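PDB 4H4N: hypothetical protein BA_2335 from Bacillus anthracis, which is of unknown function and forms a small, all-beta domain of the BA_2335-like family. Local coordinates for residues 16-26 with 54-64. Sequence-based numbering, arbitrary orientation. Where two conformers were deposited one is given.
Sequences NSKLKVTFFGP and YTKYETEVRSL. With SO4 (sulfate ion), chain F.
Strands 17-24 and 56-63 run antiparallel, their axes at 155° and 4.5 Å apart at the closest, and paired backbone bonds join Lys-18 to Arg-62, Lys-20 to Glu-60 and Thr-22 to Glu-58. At one end Phe-24 O accepts from both Thr-55 N and, weakly, Lys-56 N, a classic beta bulge; at the other, Leu-64 N reaches Asn-16 O. Leu-19, Val-21 and Phe-23 share a face with Tyr-57, Thr-59 and Val-61. Here the edge of the Phe-23 ring is directed at the face of Tyr-54, planes at 62°, with Phe-23 CD1 3.6 Å from Tyr-54 CG, while Tyr-57 CB also touches Phe-23 CD1. Farther along, Leu-19 CD1 meets Val-61 CG2 at 3.7 Å. Phe-11 of strand 9-13 packs on part of this face, touching Leu-19, Val-21 and Thr-59 and meeting Tyr-57 edge-to-face.

The other face is largely polar, with Phe-24 at one end. Lys-20, its chain extended beyond CG, crosses Arg-62, bent at chi2 (-59°), at about a right angle, and both ends converge on a sulfate, probably from the crystallisation liquor: Lys-20 NZ donates to O2 at 2.6 Å, and Arg-62 NH2 to O3 at 2.6 Å, while NH1 binds O1 almost straight. Arg-62 NH2 also forms a salt bridge with Glu-60 OE2, meeting it from above the carboxylate plane, which probably helps to steady the guanidinium. A water donates to Lys-20 O and Glu-60 OE1 and accepts from Thr-22 OG1, which is also bonded to Asn-33. Beyond it, Phe-24 CE2 packs on Glu-58 CG at 3.7 Å. Strand 17-24, bonded on one side to 56-63 and on the other to 30-38, is the central strand of a three-stranded antiparallel sheet with one face packed against strand 9-13.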
loop_
_atom_site.group_PDB
_atom_site.type_symbol
_atom_site.label_atom_id
_atom_site.label_comp_id
_atom_site.label_asym_id
_atom_site.label_seq_id
_atom_site.Cartn_x
_atom_site.Cartn_y
_atom_site.Cartn_z
ATOM N N ASN A 16 7.878 -7.576 8.774
ATOM C CA ASN A 16 8.534 -8.420 7.777
ATOM C C ASN A 16 7.701 -8.568 6.518
ATOM O O ASN A 16 7.588 -9.666 5.965
ATOM C CB ASN A 16 8.822 -9.796 8.398
ATOM C CG ASN A 16 9.683 -9.690 9.612
ATOM O OD1 ASN A 16 10.767 -9.138 9.544
ATOM N ND2 ASN A 16 9.199 -10.184 10.734
ATOM N N SER A 17 7.140 -7.457 6.051
ATOM C CA SER A 17 6.195 -7.511 4.956
ATOM C C SER A 17 6.329 -6.325 4.019
ATOM O O SER A 17 6.929 -5.298 4.336
ATOM C CB SER A 17 4.749 -7.514 5.504
ATOM O OG SER A 17 4.477 -8.622 6.330
ATOM N N LYS A 18 5.729 -6.495 2.848
ATOM C CA LYS A 18 5.511 -5.443 1.881
ATOM C C LYS A 18 4.004 -5.266 1.730
ATOM O O LYS A 18 3.277 -6.232 1.520
ATOM C CB LYS A 18 6.127 -5.814 0.528
ATOM C CG LYS A 18 5.840 -4.777 -0.565
ATOM C CD LYS A 18 6.361 -5.145 -1.925
ATOM C CE LYS A 18 7.857 -5.053 -1.956
ATOM N NZ LYS A 18 8.369 -5.055 -3.366
ATOM N N LEU A 19 3.532 -4.040 1.850
ATOM C CA LEU A 19 2.146 -3.703 1.598
ATOM C C LEU A 19 2.041 -3.114 0.196
ATOM O O LEU A 19 2.753 -2.170 -0.139
ATOM C CB LEU A 19 1.646 -2.690 2.610
ATOM C CG LEU A 19 0.122 -2.474 2.603
ATOM C CD1 LEU A 19 -0.620 -3.653 3.215
ATOM C CD2 LEU A 19 -0.237 -1.168 3.290
ATOM N N LYS A 20 1.150 -3.677 -0.611
ATOM C CA LYS A 20 0.901 -3.235 -1.979
ATOM C C LYS A 20 -0.473 -2.591 -2.027
ATOM O O LYS A 20 -1.461 -3.261 -1.744
ATOM C CB LYS A 20 0.967 -4.422 -2.937
ATOM C CG LYS A 20 2.313 -5.154 -2.949
ATOM C CD LYS A 20 2.350 -6.242 -4.027
ATOM C CE LYS A 20 3.720 -6.879 -4.177
ATOM N NZ LYS A 20 3.797 -7.723 -5.406
ATOM N N VAL A 21 -0.529 -1.318 -2.410
ATOM C CA VAL A 21 -1.759 -0.553 -2.467
ATOM C C VAL A 21 -2.102 -0.342 -3.941
ATOM O O VAL A 21 -1.296 0.193 -4.692
ATOM C CB VAL A 21 -1.597 0.813 -1.770
ATOM C CG1 VAL A 21 -2.908 1.581 -1.777
ATOM C CG2 VAL A 21 -1.062 0.641 -0.341
ATOM N N THR A 22 -3.281 -0.790 -4.348
ATOM C CA THR A 22 -3.756 -0.614 -5.708
ATOM C C THR A 22 -4.884 0.398 -5.718
ATOM O O THR A 22 -5.836 0.283 -4.955
ATOM C CB THR A 22 -4.251 -1.950 -6.286
ATOM O OG1 THR A 22 -3.204 -2.918 -6.219
ATOM C CG2 THR A 22 -4.668 -1.782 -7.728
ATOM N N PHE A 23 -4.764 1.392 -6.587
ATOM C CA PHE A 23 -5.781 2.418 -6.778
ATOM C C PHE A 23 -6.617 2.071 -7.996
ATOM O O PHE A 23 -6.075 1.709 -9.044
ATOM C CB PHE A 23 -5.113 3.788 -6.987
ATOM C CG PHE A 23 -4.407 4.297 -5.754
ATOM C CD1 PHE A 23 -5.107 4.965 -4.773
ATOM C CD2 PHE A 23 -3.061 4.102 -5.558
ATOM C CE1 PHE A 23 -4.474 5.445 -3.627
ATOM C CE2 PHE A 23 -2.425 4.569 -4.412
ATOM C CZ PHE A 23 -3.138 5.240 -3.456
ATOM N N PHE A 24 -7.932 2.195 -7.854
ATOM C CA PHE A 24 -8.904 1.832 -8.877
ATOM C C PHE A 24 -9.755 3.018 -9.259
ATOM O O PHE A 24 -10.018 3.904 -8.452
ATOM C CB PHE A 24 -9.850 0.731 -8.355
ATOM C CG PHE A 24 -9.173 -0.582 -8.059
ATOM C CD1 PHE A 24 -9.035 -1.563 -9.026
ATOM C CD2 PHE A 24 -8.640 -0.837 -6.799
ATOM C CE1 PHE A 24 -8.411 -2.759 -8.742
ATOM C CE2 PHE A 24 -8.025 -2.041 -6.525
ATOM C CZ PHE A 24 -7.927 -3.007 -7.492
ATOM N N GLY A 25 -10.232 3.000 -10.503
ATOM C CA GLY A 25 -11.129 4.017 -11.008
ATOM C C GLY A 25 -12.578 3.561 -11.046
ATOM O O GLY A 25 -12.950 2.519 -10.509
ATOM N N PRO A 26 -13.435 4.363 -11.702
ATOM C CA PRO A 26 -14.890 4.130 -11.657
ATOM C C PRO A 26 -15.333 2.832 -12.267
ATOM O O PRO A 26 -16.359 2.288 -11.880
ATOM C CB PRO A 26 -15.480 5.294 -12.462
ATOM C CG PRO A 26 -14.368 5.914 -13.173
ATOM C CD PRO A 26 -13.106 5.603 -12.425
ATOM N N TYR A 54 -8.462 8.962 -7.555
ATOM C CA TYR A 54 -8.888 7.564 -7.479
ATOM C C TYR A 54 -10.299 7.457 -6.943
ATOM O O TYR A 54 -10.811 8.367 -6.309
ATOM C CB TYR A 54 -7.922 6.748 -6.576
ATOM C CG TYR A 54 -8.039 7.060 -5.103
ATOM C CD1 TYR A 54 -7.363 8.126 -4.541
ATOM C CD2 TYR A 54 -8.857 6.304 -4.281
ATOM C CE1 TYR A 54 -7.491 8.418 -3.200
ATOM C CE2 TYR A 54 -8.988 6.587 -2.933
ATOM C CZ TYR A 54 -8.314 7.642 -2.397
ATOM O OH TYR A 54 -8.465 7.926 -1.058
ATOM N N THR A 55 -10.914 6.311 -7.197
ATOM C CA THR A 55 -12.229 5.999 -6.688
ATOM C C THR A 55 -12.159 5.167 -5.401
ATOM O O THR A 55 -12.869 5.466 -4.435
ATOM C CB THR A 55 -13.053 5.312 -7.778
ATOM O OG1 THR A 55 -13.152 6.196 -8.915
ATOM C CG2 THR A 55 -14.410 4.955 -7.285
ATOM N N LYS A 56 -11.334 4.129 -5.404
ATOM C CA LYS A 56 -11.087 3.375 -4.175
ATOM C C LYS A 56 -9.688 2.791 -4.260
ATOM O O LYS A 56 -9.057 2.821 -5.314
ATOM C CB LYS A 56 -12.085 2.238 -3.947
ATOM C CG LYS A 56 -11.933 1.099 -4.908
ATOM C CD LYS A 56 -12.588 -0.169 -4.379
ATOM C CE LYS A 56 -12.363 -1.335 -5.322
ATOM N NZ LYS A 56 -12.941 -2.590 -4.742
ATOM N N TYR A 57 -9.194 2.312 -3.120
ATOM C CA TYR A 57 -7.973 1.537 -3.109
ATOM C C TYR A 57 -8.238 0.220 -2.396
ATOM O O TYR A 57 -9.183 0.085 -1.624
ATOM C CB TYR A 57 -6.793 2.298 -2.466
ATOM C CG TYR A 57 -6.938 2.555 -0.999
ATOM C CD1 TYR A 57 -6.639 1.563 -0.082
ATOM C CD2 TYR A 57 -7.363 3.769 -0.521
ATOM C CE1 TYR A 57 -6.805 1.753 1.277
ATOM C CE2 TYR A 57 -7.511 3.986 0.852
ATOM C CZ TYR A 57 -7.227 2.972 1.743
ATOM O OH TYR A 57 -7.378 3.196 3.096
ATOM N N GLU A 58 -7.373 -0.742 -2.668
ATOM C CA GLU A 58 -7.333 -2.002 -1.925
ATOM C C GLU A 58 -5.880 -2.285 -1.579
ATOM O O GLU A 58 -4.966 -1.758 -2.197
ATOM C CB GLU A 58 -7.909 -3.161 -2.731
ATOM C CG GLU A 58 -9.335 -2.963 -3.163
ATOM C CD GLU A 58 -10.382 -3.054 -2.056
ATOM O OE1 GLU A 58 -10.064 -3.359 -0.892
ATOM O OE2 GLU A 58 -11.563 -2.811 -2.388
ATOM N N THR A 59 -5.668 -3.118 -0.579
ATOM C CA THR A 59 -4.344 -3.471 -0.130
ATOM C C THR A 59 -4.124 -4.970 -0.124
ATOM O O THR A 59 -5.052 -5.767 0.058
ATOM C CB THR A 59 -4.059 -2.916 1.281
ATOM O OG1 THR A 59 -4.934 -3.525 2.226
ATOM C CG2 THR A 59 -4.243 -1.425 1.336
ATOM N N GLU A 60 -2.862 -5.340 -0.281
ATOM C CA GLU A 60 -2.382 -6.703 -0.200
ATOM C C GLU A 60 -1.107 -6.711 0.621
ATOM O O GLU A 60 -0.297 -5.804 0.517
ATOM C CB GLU A 60 -2.009 -7.252 -1.599
ATOM C CG GLU A 60 -3.166 -7.446 -2.517
ATOM C CD GLU A 60 -2.715 -7.727 -3.918
ATOM O OE1 GLU A 60 -2.192 -6.783 -4.565
ATOM O OE2 GLU A 60 -2.926 -8.861 -4.414
ATOM N N VAL A 61 -0.893 -7.785 1.370
ATOM C CA VAL A 61 0.328 -7.977 2.146
ATOM C C VAL A 61 1.113 -9.125 1.550
ATOM O O VAL A 61 0.550 -10.184 1.268
ATOM C CB VAL A 61 -0.016 -8.300 3.612
ATOM C CG1 VAL A 61 1.253 -8.646 4.401
ATOM C CG2 VAL A 61 -0.779 -7.181 4.254
ATOM N N ARG A 62 2.411 -8.921 1.372
ATOM C CA ARG A 62 3.300 -9.970 0.935
ATOM C C ARG A 62 4.465 -10.061 1.912
ATOM O O ARG A 62 4.759 -9.120 2.623
ATOM C CB ARG A 62 3.763 -9.708 -0.482
ATOM C CG ARG A 62 2.574 -9.655 -1.455
ATOM C CD ARG A 62 1.709 -10.957 -1.506
ATOM N NE ARG A 62 0.542 -10.755 -2.358
ATOM C CZ ARG A 62 0.607 -10.773 -3.681
ATOM N NH1 ARG A 62 1.750 -11.049 -4.287
ATOM N NH2 ARG A 62 -0.453 -10.538 -4.415
ATOM N N SER A 63 5.119 -11.212 1.934
ATOM C CA SER A 63 6.192 -11.460 2.858
ATOM C C SER A 63 7.535 -11.005 2.321
ATOM O O SER A 63 7.806 -11.117 1.129
ATOM C CB SER A 63 6.264 -12.959 3.124
ATOM O OG SER A 63 7.287 -13.293 4.037
ATOM N N LEU A 64 8.392 -10.512 3.222
ATOM C CA LEU A 64 9.817 -10.215 2.905
ATOM C C LEU A 64 10.781 -11.350 3.255
ATOM O O LEU A 64 12.010 -11.142 3.322
ATOM C CB LEU A 64 10.316 -8.962 3.599
ATOM C CG LEU A 64 9.598 -7.702 3.241
ATOM C CD1 LEU A 64 10.235 -6.536 3.974
ATOM C CD2 LEU A 64 9.641 -7.453 1.757
HETATM S S SO4 F . 1.189 -9.759 -7.554
HETATM O O1 SO4 F . 1.970 -10.976 -7.368
HETATM O O2 SO4 F . 1.921 -8.646 -6.962
HETATM O O3 SO4 F . -0.121 -9.885 -6.923
HETATM O O4 SO4 F . 1.013 -9.522 -8.984
HETATM O O HOH W 1 6.550 -12.169 6.475
HETATM O O HOH W 2 -2.914 -4.197 -3.895
#